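Local coordinates for macrolide 2'-phosphotransferase MphH (Brachybacterium faecium, PDB 5UXD), which probably transfers a phosphate from a nucleotide to the 2'-hydroxyl of macrolide antibiotics, a kinase-like resistance enzyme that binds azithromycin here, at residues E176-W181 and A269-Y274; F168-A173 and A292-P297; Q152-W157 and A183-W188. All blocks are in the same frame, centred on the assembly; numbering follows the deposited sequence. Where two conformers were deposited one is given.

Overall arrangement
All three contacts lie in the helical part of the chain, and contacts 1 and 2 share helix 172-183. Contact 1 is the buried one: apolar, without a hydrogen bond between its segments, and backed by the azithromycin pocket. Contact 2, its centre about 10 Å from that of contact 1, is partly buried and joins two helix ends through one backbone bond and a leucine; P271 touches L294 and W178 touches I170 between the two. Contact 3, partly buried too, adds charge: an arginine lies on W188 and reaches an aspartate. W181 couples contacts 1 and 3, while contacts 2 and 3 do not touch.

Contact 1: residues E176-W181 and A269-Y274; sequences ERWEAW and AAPLGY. With ZIT (azithromycin), chain C.
The backbones of helix 172-183 and the residue leading into helix 270-281 come nearest at W178 and A269, whose CA atoms stand 6.9 Å apart, with the W178 indole reaching across to A269. A269 CB sits over one face of this indole, 4.0 Å from the centroid of its five-membered ring and 17° off the normal, a CH-pi contact. A269 CA also presses on the ring, 3.6 Å from W178 NE1, while the NE1 proton is used by S268 OG, which should fix the rotation of the ring. The six-membered ring is held by P271 and L272: W178 CH2 meets P271 CB at 3.8 Å, and W178 CZ3 meets L272 CG at 3.8 Å, the leucine running antiparallel to the indole. W178 can reach them because its CG lies anti to the carbonyl carbon (chi1 -63°). W181, one helical turn on, takes a different first torsion, CG anti to the backbone N (chi1 167°), and brings its CZ3 to 3.7 Å from A269 CB, so that the same methyl meets both indoles of this helix, and W157 packs on it from helix 150-167. Azithromycin lies beyond helix 270-281: its O4B is 3.3 Å from Y274 N, and its C6A lies over one face of the Y274 ring. The tryptophans thus pack behind a helix that lines the macrolide pocket, within the helical lobe of an aminoglycoside phosphotransferase-like kinase fold.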
loop_
_atom_site.group_PDB
_atom_site.type_symbol
_atom_site.label_atom_id
_atom_site.label_comp_id
_atom_site.label_asym_id
_atom_site.label_seq_id
_atom_site.Cartn_x
_atom_site.Cartn_y
_atom_site.Cartn_z
ATOM N N GLU A 176 27.454 0.928 2.159
ATOM C CA GLU A 176 28.086 1.960 1.342
ATOM C C GLU A 176 27.148 2.449 0.240
ATOM O O GLU A 176 27.069 3.652 -0.021
ATOM C CB GLU A 176 29.400 1.430 0.774
ATOM C CG GLU A 176 30.409 1.161 1.876
ATOM C CD GLU A 176 31.606 0.339 1.429
ATOM O OE1 GLU A 176 32.456 0.042 2.293
ATOM O OE2 GLU A 176 31.709 0.001 0.230
ATOM N N ARG A 177 26.426 1.534 -0.411
ATOM C CA ARG A 177 25.411 1.956 -1.377
ATOM C C ARG A 177 24.432 2.934 -0.750
ATOM O O ARG A 177 24.134 3.995 -1.318
ATOM C CB ARG A 177 24.639 0.753 -1.910
ATOM C CG ARG A 177 23.794 1.141 -3.111
ATOM C CD ARG A 177 22.978 -0.009 -3.655
ATOM N NE ARG A 177 22.087 0.453 -4.712
ATOM C CZ ARG A 177 21.362 -0.347 -5.490
ATOM N NH1 ARG A 177 21.431 -1.664 -5.322
ATOM N NH2 ARG A 177 20.571 0.150 -6.431
ATOM N N TRP A 178 23.896 2.581 0.423
ATOM C CA TRP A 178 22.836 3.401 1.006
ATOM C C TRP A 178 23.373 4.733 1.513
ATOM O O TRP A 178 22.668 5.749 1.448
ATOM C CB TRP A 178 22.139 2.617 2.115
ATOM C CG TRP A 178 21.474 1.386 1.572
ATOM C CD1 TRP A 178 21.003 1.202 0.294
ATOM C CD2 TRP A 178 21.199 0.171 2.280
ATOM N NE1 TRP A 178 20.467 -0.061 0.170
ATOM C CE2 TRP A 178 20.571 -0.710 1.376
ATOM C CE3 TRP A 178 21.438 -0.263 3.591
ATOM C CZ2 TRP A 178 20.167 -1.996 1.745
ATOM C CZ3 TRP A 178 21.035 -1.536 3.956
ATOM C CH2 TRP A 178 20.421 -2.393 3.035
ATOM N N GLU A 179 24.621 4.762 1.991
ATOM C CA GLU A 179 25.210 6.030 2.411
ATOM C C GLU A 179 25.418 6.962 1.220
ATOM O O GLU A 179 25.223 8.181 1.331
ATOM C CB GLU A 179 26.526 5.772 3.149
ATOM C CG GLU A 179 26.335 5.288 4.582
ATOM C CD GLU A 179 27.611 4.749 5.211
ATOM O OE1 GLU A 179 28.522 4.328 4.467
ATOM O OE2 GLU A 179 27.699 4.736 6.457
ATOM N N ALA A 180 25.812 6.402 0.071
ATOM C CA ALA A 180 25.975 7.216 -1.130
ATOM C C ALA A 180 24.637 7.754 -1.621
ATOM O O ALA A 180 24.569 8.859 -2.168
ATOM C CB ALA A 180 26.652 6.396 -2.227
ATOM N N TRP A 181 23.565 6.971 -1.451
ATOM C CA TRP A 181 22.222 7.422 -1.788
ATOM C C TRP A 181 21.809 8.581 -0.888
ATOM O O TRP A 181 21.332 9.617 -1.368
ATOM C CB TRP A 181 21.246 6.231 -1.661
ATOM C CG TRP A 181 19.786 6.562 -1.671
ATOM C CD1 TRP A 181 19.140 7.373 -2.541
ATOM C CD2 TRP A 181 18.777 6.029 -0.793
ATOM N NE1 TRP A 181 17.799 7.402 -2.258
ATOM C CE2 TRP A 181 17.553 6.597 -1.176
ATOM C CE3 TRP A 181 18.807 5.160 0.300
ATOM C CZ2 TRP A 181 16.356 6.311 -0.515
ATOM C CZ3 TRP A 181 17.629 4.879 0.957
ATOM C CH2 TRP A 181 16.414 5.462 0.553
ATOM N N ALA A 269 16.840 -0.400 -0.562
ATOM C CA ALA A 269 16.947 -0.230 0.879
ATOM C C ALA A 269 15.809 -0.918 1.622
ATOM O O ALA A 269 15.637 -0.704 2.830
ATOM C CB ALA A 269 16.997 1.262 1.219
ATOM N N ALA A 270 15.040 -1.740 0.919
ATOM C CA ALA A 270 14.037 -2.582 1.564
ATOM C C ALA A 270 14.564 -3.361 2.762
ATOM O O ALA A 270 13.802 -3.517 3.729
ATOM C CB ALA A 270 13.431 -3.544 0.533
ATOM N N PRO A 271 15.801 -3.881 2.781
ATOM C CA PRO A 271 16.260 -4.566 4.006
ATOM C C PRO A 271 16.212 -3.691 5.245
ATOM O O PRO A 271 16.033 -4.217 6.351
ATOM C CB PRO A 271 17.691 -4.989 3.660
ATOM C CG PRO A 271 17.652 -5.159 2.136
ATOM C CD PRO A 271 16.776 -4.036 1.679
ATOM N N LEU A 272 16.365 -2.367 5.099
ATOM C CA LEU A 272 16.211 -1.531 6.285
ATOM C C LEU A 272 14.764 -1.504 6.765
ATOM O O LEU A 272 14.502 -1.501 7.975
ATOM C CB LEU A 272 16.681 -0.104 6.013
ATOM C CG LEU A 272 18.176 0.132 5.791
ATOM C CD1 LEU A 272 18.449 1.588 5.363
ATOM C CD2 LEU A 272 18.968 -0.237 7.043
ATOM N N GLY A 273 13.784 -1.541 5.864
ATOM C CA GLY A 273 12.404 -1.687 6.304
ATOM C C GLY A 273 12.168 -2.980 7.063
ATOM O O GLY A 273 11.418 -3.008 8.047
ATOM N N TYR A 274 12.784 -4.077 6.605
ATOM C CA TYR A 274 12.695 -5.341 7.333
ATOM C C TYR A 274 13.304 -5.212 8.722
ATOM O O TYR A 274 12.749 -5.730 9.703
ATOM C CB TYR A 274 13.403 -6.451 6.546
ATOM C CG TYR A 274 12.656 -7.766 6.456
ATOM C CD1 TYR A 274 11.965 -8.279 7.546
ATOM C CD2 TYR A 274 12.658 -8.504 5.274
ATOM C CE1 TYR A 274 11.279 -9.488 7.454
ATOM C CE2 TYR A 274 11.972 -9.713 5.172
ATOM C CZ TYR A 274 11.286 -10.200 6.268
ATOM O OH TYR A 274 10.604 -11.403 6.182
HETATM C C1 ZIT C . 7.252 -5.921 -2.212
HETATM C C2 ZIT C . 6.622 -5.219 -0.962
HETATM C C3 ZIT C . 7.350 -5.790 0.231
HETATM C C4 ZIT C . 6.441 -6.937 0.746
HETATM C C5 ZIT C . 7.017 -7.618 2.000
HETATM C C6 ZIT C . 7.499 -8.991 1.617
HETATM C C7 ZIT C . 6.327 -9.999 1.581
HETATM C C8 ZIT C . 6.867 -11.412 1.186
HETATM C C9 ZIT C . 6.459 -11.777 -0.270
HETATM N N10 ZIT C . 7.434 -11.118 -1.289
HETATM C C11 ZIT C . 6.825 -10.801 -2.569
HETATM C C12 ZIT C . 7.397 -9.470 -3.084
HETATM C C13 ZIT C . 6.628 -8.803 -4.229
HETATM C C14 ZIT C . 6.979 -7.315 -4.254
HETATM C C15 ZIT C . 6.500 -6.704 -5.556
HETATM C C16 ZIT C . 6.640 -5.149 -5.506
HETATM C C17 ZIT C . 6.658 -3.731 -1.127
HETATM C C18 ZIT C . 5.054 -6.391 0.974
HETATM C C19 ZIT C . 8.563 -9.443 2.626
HETATM C C20 ZIT C . 6.361 -12.405 2.117
HETATM C C21 ZIT C . 8.647 -11.940 -1.414
HETATM C C22 ZIT C . 7.043 -11.915 -3.573
HETATM C C23 ZIT C . 5.107 -8.944 -4.065
HETATM O O1 ZIT C . 8.458 -5.910 -2.373
HETATM O O6 ZIT C . 8.093 -8.965 0.327
HETATM O O12 ZIT C . 8.733 -9.631 -3.500
HETATM O O13 ZIT C . 7.031 -9.403 -5.477
HETATM O O14 ZIT C . 6.322 -6.624 -3.174
HETATM C C1A ZIT C . 6.198 -6.896 4.135
HETATM C C2A ZIT C . 4.979 -6.900 5.032
HETATM C C3A ZIT C . 5.149 -5.883 6.103
HETATM C C4A ZIT C . 6.398 -6.119 6.851
HETATM C C5A ZIT C . 7.626 -6.359 5.964
HETATM C C6A ZIT C . 8.772 -6.871 6.735
HETATM C C7A ZIT C . 3.879 -7.162 7.724
HETATM C C8A ZIT C . 3.983 -4.803 7.970
HETATM O O1A ZIT C . 6.023 -7.725 3.016
HETATM O O2A ZIT C . 3.787 -6.630 4.289
HETATM N N3A ZIT C . 3.957 -5.915 7.009
HETATM O O5A ZIT C . 7.382 -7.329 4.887
HETATM C C1B ZIT C . 8.973 -4.258 1.132
HETATM C C2B ZIT C . 8.967 -2.834 1.628
HETATM C C3B ZIT C . 8.971 -2.728 3.110
HETATM C C4B ZIT C . 10.070 -3.536 3.691
HETATM C C5B ZIT C . 9.955 -4.971 3.253
HETATM C C6B ZIT C . 11.069 -5.734 3.906
HETATM C C7B ZIT C . 9.139 -1.208 3.503
HETATM C C8B ZIT C . 6.659 -2.368 3.744
HETATM O O1B ZIT C . 7.673 -4.817 1.260
HETATM O O3B ZIT C . 7.741 -3.263 3.642
HETATM O O4B ZIT C . 9.931 -3.561 5.129
HETATM O O5B ZIT C . 9.994 -5.133 1.787
#

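Contact 2: residues F168-A173 and A292-P297; sequences FEIAPA and AALNPP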
loop_
_atom_site.group_PDB
_atom_site.type_symbol
_atom_site.label_atom_id
_atom_site.label_comp_id
_atom_site.label_asym_id
_atom_site.label_seq_id
_atom_site.Cartn_x
_atom_site.Cartn_y
_atom_site.Cartn_z
ATOM N N PHE A 168 21.732 -4.645 13.887
ATOM C CA PHE A 168 22.003 -5.687 12.906
ATOM C C PHE A 168 23.365 -5.473 12.263
ATOM O O PHE A 168 23.807 -4.339 12.076
ATOM C CB PHE A 168 20.976 -5.702 11.767
ATOM C CG PHE A 168 19.586 -6.063 12.181
ATOM C CD1 PHE A 168 18.719 -5.090 12.649
ATOM C CD2 PHE A 168 19.125 -7.365 12.057
ATOM C CE1 PHE A 168 17.434 -5.402 13.014
ATOM C CE2 PHE A 168 17.832 -7.687 12.418
ATOM C CZ PHE A 168 16.984 -6.707 12.899
ATOM N N GLU A 169 24.013 -6.577 11.895
ATOM C CA GLU A 169 25.169 -6.497 11.016
ATOM C C GLU A 169 24.700 -6.180 9.601
ATOM O O GLU A 169 23.786 -6.827 9.080
ATOM C CB GLU A 169 25.947 -7.812 11.038
ATOM C CG GLU A 169 27.450 -7.659 10.879
ATOM C CD GLU A 169 28.086 -6.926 12.039
ATOM O OE1 GLU A 169 28.679 -5.852 11.810
ATOM O OE2 GLU A 169 27.990 -7.423 13.179
ATOM N N ILE A 170 25.303 -5.167 8.982
ATOM C CA ILE A 170 24.963 -4.785 7.613
ATOM C C ILE A 170 26.195 -4.989 6.743
ATOM O O ILE A 170 27.277 -4.486 7.063
ATOM C CB ILE A 170 24.461 -3.334 7.519
ATOM C CG1 ILE A 170 23.249 -3.125 8.435
ATOM C CG2 ILE A 170 24.121 -2.981 6.058
ATOM C CD1 ILE A 170 22.734 -1.702 8.447
ATOM N N ALA A 171 26.029 -5.732 5.653
ATOM C CA ALA A 171 27.131 -5.963 4.732
ATOM C C ALA A 171 27.680 -4.622 4.267
ATOM O O ALA A 171 26.894 -3.728 3.926
ATOM C CB ALA A 171 26.661 -6.788 3.532
ATOM N N PRO A 172 29.001 -4.420 4.276
ATOM C CA PRO A 172 29.534 -3.122 3.835
ATOM C C PRO A 172 29.082 -2.712 2.443
ATOM O O PRO A 172 28.880 -1.515 2.211
ATOM C CB PRO A 172 31.051 -3.334 3.908
ATOM C CG PRO A 172 31.207 -4.298 5.034
ATOM C CD PRO A 172 30.046 -5.253 4.906
ATOM N N ALA A 173 28.895 -3.657 1.517
ATOM C CA ALA A 173 28.443 -3.293 0.175
ATOM C C ALA A 173 27.067 -2.635 0.199
ATOM O O ALA A 173 26.807 -1.704 -0.570
ATOM C CB ALA A 173 28.436 -4.522 -0.732
ATOM N N ALA A 292 19.101 -11.732 7.443
ATOM C CA ALA A 292 19.568 -12.351 6.207
ATOM C C ALA A 292 19.551 -11.374 5.037
ATOM O O ALA A 292 20.408 -11.462 4.151
ATOM C CB ALA A 292 18.723 -13.578 5.875
ATOM N N ALA A 293 18.589 -10.448 5.011
ATOM C CA ALA A 293 18.528 -9.444 3.948
ATOM C C ALA A 293 19.591 -8.364 4.111
ATOM O O ALA A 293 20.098 -7.847 3.110
ATOM C CB ALA A 293 17.144 -8.793 3.907
ATOM N N LEU A 294 19.948 -8.029 5.355
ATOM C CA LEU A 294 20.935 -6.989 5.625
ATOM C C LEU A 294 22.370 -7.479 5.494
ATOM O O LEU A 294 23.277 -6.660 5.313
ATOM C CB LEU A 294 20.705 -6.419 7.032
ATOM C CG LEU A 294 19.414 -5.604 7.184
ATOM C CD1 LEU A 294 18.942 -5.573 8.633
ATOM C CD2 LEU A 294 19.581 -4.175 6.611
ATOM N N ASN A 295 22.608 -8.786 5.582
ATOM C CA ASN A 295 23.958 -9.347 5.534
ATOM C C ASN A 295 23.939 -10.661 4.761
ATOM O O ASN A 295 24.137 -11.744 5.325
ATOM C CB ASN A 295 24.509 -9.539 6.946
ATOM C CG ASN A 295 25.928 -10.028 6.948
ATOM O OD1 ASN A 295 26.730 -9.635 6.103
ATOM N ND2 ASN A 295 26.247 -10.911 7.889
ATOM N N PRO A 296 23.717 -10.603 3.443
ATOM C CA PRO A 296 23.545 -11.839 2.681
ATOM C C PRO A 296 24.812 -12.665 2.686
ATOM O O PRO A 296 25.926 -12.130 2.833
ATOM C CB PRO A 296 23.211 -11.332 1.263
ATOM C CG PRO A 296 22.794 -9.896 1.438
ATOM C CD PRO A 296 23.605 -9.402 2.596
ATOM N N PRO A 297 24.701 -13.981 2.529
ATOM C CA PRO A 297 25.898 -14.819 2.445
ATOM C C PRO A 297 26.669 -14.571 1.157
ATOM O O PRO A 297 26.177 -13.991 0.186
ATOM C CB PRO A 297 25.338 -16.241 2.507
ATOM C CG PRO A 297 23.939 -16.117 2.008
ATOM C CD PRO A 297 23.456 -14.771 2.478
#
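L294 O and A171 N join the end of helix 284-294 to the N-cap position of helix 172-183, a junction between two helix ends in the helical lobe of this kinase-like fold. Among the polar contacts, the A171 N to L294 O hydrogen bond is short and nearly straight, 2.9 Å with 169° at the hydrogen, and the donor lies in the carbonyl plane. The same oxygen receives a CA-H...O contact from I170 CA at 3.4 Å, so two neighbouring residues close on one carbonyl. Apolar packing is centred on L294. Its CD1 lies over one face of F168, 4.0 Å from the ring centroid and 27° off the normal, and touches F168 CG at 3.6 Å; R287 makes a cation-pi contact with the same phenylalanine. The other methyl, L294 CD2, is 4.2 Å from I170 CG1, while W178 and L272 also pack on the leucine. Carbon-oxygen contacts flank the bond on the more exposed side, where E169 O is 3.5 Å from N295 CB. A first torsion of -176° swings the N295 amide opposite its own backbone nitrogen and carries it toward A171, with N295 OD1 3.8 Å from A171 CB.

Contact 3: residues Q152-W157 and A183-W188; sequences QVRGAW and ADDGCW
D185 OD1 is gripped by two nitrogens of R154, NH2 at 2.8 Å and NH1 at 3.0 Å, an end-on salt bridge in which both donors meet one oxygen. The oxygen lies near the guanidinium plane, but the carboxylate is turned 83° from it, and NH2 uses the anti lone pair of OD1. Both bonds are bent, as expected when one acceptor sits between two donors. NH2 also bonds to L182 O, so D185 is not its sole partner. One face of the guanidinium rests on W188, the planes only 7° apart, and R154 CD lies over the five-membered ring of W188, 3.8 Å from its centroid. The extended arginine chain, trans from its first torsion onward (chi1 -165°), carries the guanidinium from helix 150-167 across the indole to the loop that follows helix 172-183, tying these parts of the helical lobe together. That loop contains an Asx turn, D184 OD1 accepting from G186 N at 3.1 Å. W188 NE1 bonds to W181 O, and the six-membered ring of W188 presents an edge to the face of W157 in an offset edge-to-face pair, W188 CZ3 3.6 Å from W157 CD1. At the same edge V153 CG1 approaches W188 CZ3 at 4.2 Å.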
loop_
_atom_site.group_PDB
_atom_site.type_symbol
_atom_site.label_atom_id
_atom_site.label_comp_id
_atom_site.label_asym_id
_atom_site.label_seq_id
_atom_site.Cartn_x
_atom_site.Cartn_y
_atom_site.Cartn_z
ATOM N N GLN A 152 12.357 15.962 6.900
ATOM C CA GLN A 152 12.097 14.802 7.743
ATOM C C GLN A 152 12.103 13.507 6.937
ATOM O O GLN A 152 12.428 12.450 7.487
ATOM C CB GLN A 152 10.755 14.956 8.465
ATOM C CG GLN A 152 10.714 16.017 9.539
ATOM C CD GLN A 152 9.301 16.266 10.034
ATOM O OE1 GLN A 152 8.371 16.423 9.240
ATOM N NE2 GLN A 152 9.131 16.306 11.349
ATOM N N VAL A 153 11.751 13.568 5.643
ATOM C CA VAL A 153 11.857 12.378 4.799
ATOM C C VAL A 153 13.300 11.890 4.747
ATOM O O VAL A 153 13.586 10.711 4.979
ATOM C CB VAL A 153 11.315 12.656 3.383
ATOM C CG1 VAL A 153 11.660 11.497 2.457
ATOM C CG2 VAL A 153 9.786 12.894 3.379
ATOM N N ARG A 154 14.253 12.789 4.467
ATOM C CA ARG A 154 15.652 12.384 4.367
ATOM C C ARG A 154 16.223 12.020 5.732
ATOM O O ARG A 154 16.980 11.048 5.866
ATOM C CB ARG A 154 16.453 13.518 3.730
ATOM C CG ARG A 154 17.823 13.140 3.230
ATOM C CD ARG A 154 18.291 14.188 2.241
ATOM N NE ARG A 154 19.626 13.908 1.740
ATOM C CZ ARG A 154 20.266 14.687 0.874
ATOM N NH1 ARG A 154 19.687 15.798 0.425
ATOM N NH2 ARG A 154 21.485 14.363 0.467
ATOM N N GLY A 155 15.863 12.790 6.758
ATOM C CA GLY A 155 16.376 12.510 8.087
ATOM C C GLY A 155 15.894 11.185 8.641
ATOM O O GLY A 155 16.616 10.519 9.394
ATOM N N ALA A 156 14.663 10.795 8.296
ATOM C CA ALA A 156 14.137 9.510 8.740
ATOM C C ALA A 156 14.939 8.361 8.147
ATOM O O ALA A 156 15.280 7.401 8.848
ATOM C CB ALA A 156 12.666 9.377 8.355
ATOM N N TRP A 157 15.278 8.449 6.861
ATOM C CA TRP A 157 16.103 7.401 6.277
ATOM C C TRP A 157 17.491 7.370 6.910
ATOM O O TRP A 157 18.061 6.294 7.116
ATOM C CB TRP A 157 16.196 7.598 4.768
ATOM C CG TRP A 157 15.009 7.095 4.020
ATOM C CD1 TRP A 157 14.001 7.846 3.464
ATOM C CD2 TRP A 157 14.712 5.730 3.704
ATOM N NE1 TRP A 157 13.090 7.024 2.848
ATOM C CE2 TRP A 157 13.510 5.724 2.965
ATOM C CE3 TRP A 157 15.341 4.515 3.978
ATOM C CZ2 TRP A 157 12.921 4.544 2.503
ATOM C CZ3 TRP A 157 14.755 3.342 3.518
ATOM C CH2 TRP A 157 13.563 3.366 2.788
ATOM N N ALA A 183 23.623 10.646 0.643
ATOM C CA ALA A 183 24.453 11.828 0.428
ATOM C C ALA A 183 24.183 12.539 -0.897
ATOM O O ALA A 183 24.598 13.695 -1.058
ATOM C CB ALA A 183 25.936 11.438 0.507
ATOM N N ASP A 184 23.505 11.895 -1.848
ATOM C CA ASP A 184 23.287 12.491 -3.169
ATOM C C ASP A 184 22.072 13.412 -3.134
ATOM O O ASP A 184 20.917 12.959 -3.196
ATOM C CB ASP A 184 23.125 11.405 -4.227
ATOM C CG ASP A 184 22.769 11.967 -5.582
ATOM O OD1 ASP A 184 23.109 13.143 -5.852
ATOM O OD2 ASP A 184 22.141 11.226 -6.372
ATOM N N ASP A 185 22.347 14.719 -3.062
ATOM C CA ASP A 185 21.283 15.718 -3.006
ATOM C C ASP A 185 20.322 15.591 -4.175
ATOM O O ASP A 185 19.143 15.936 -4.045
ATOM C CB ASP A 185 21.882 17.125 -3.013
ATOM C CG ASP A 185 22.481 17.529 -1.683
ATOM O OD1 ASP A 185 22.241 16.859 -0.657
ATOM O OD2 ASP A 185 23.204 18.539 -1.681
ATOM N N GLY A 186 20.805 15.110 -5.324
ATOM C CA GLY A 186 19.969 15.014 -6.508
ATOM C C GLY A 186 18.834 14.010 -6.416
ATOM O O GLY A 186 17.870 14.123 -7.180
ATOM N N CYS A 187 18.909 13.042 -5.494
ATOM C CA CYS A 187 17.854 12.032 -5.374
ATOM C C CYS A 187 16.618 12.538 -4.646
ATOM O O CYS A 187 15.525 11.997 -4.850
ATOM C CB CYS A 187 18.363 10.802 -4.610
ATOM S SG CYS A 187 19.304 9.622 -5.581
ATOM N N TRP A 188 16.766 13.537 -3.790
ATOM C CA TRP A 188 15.780 13.646 -2.725
ATOM C C TRP A 188 14.716 14.695 -3.034
ATOM O O TRP A 188 14.996 15.715 -3.680
ATOM C CB TRP A 188 16.473 13.967 -1.391
ATOM C CG TRP A 188 17.264 12.788 -0.980
ATOM C CD1 TRP A 188 18.556 12.496 -1.333
ATOM C CD2 TRP A 188 16.795 11.682 -0.215
ATOM N NE1 TRP A 188 18.923 11.280 -0.805
ATOM C CE2 TRP A 188 17.859 10.760 -0.117
ATOM C CE3 TRP A 188 15.580 11.386 0.416
ATOM C CZ2 TRP A 188 17.742 9.552 0.581
ATOM C CZ3 TRP A 188 15.467 10.189 1.113
ATOM C CH2 TRP A 188 16.546 9.292 1.197
#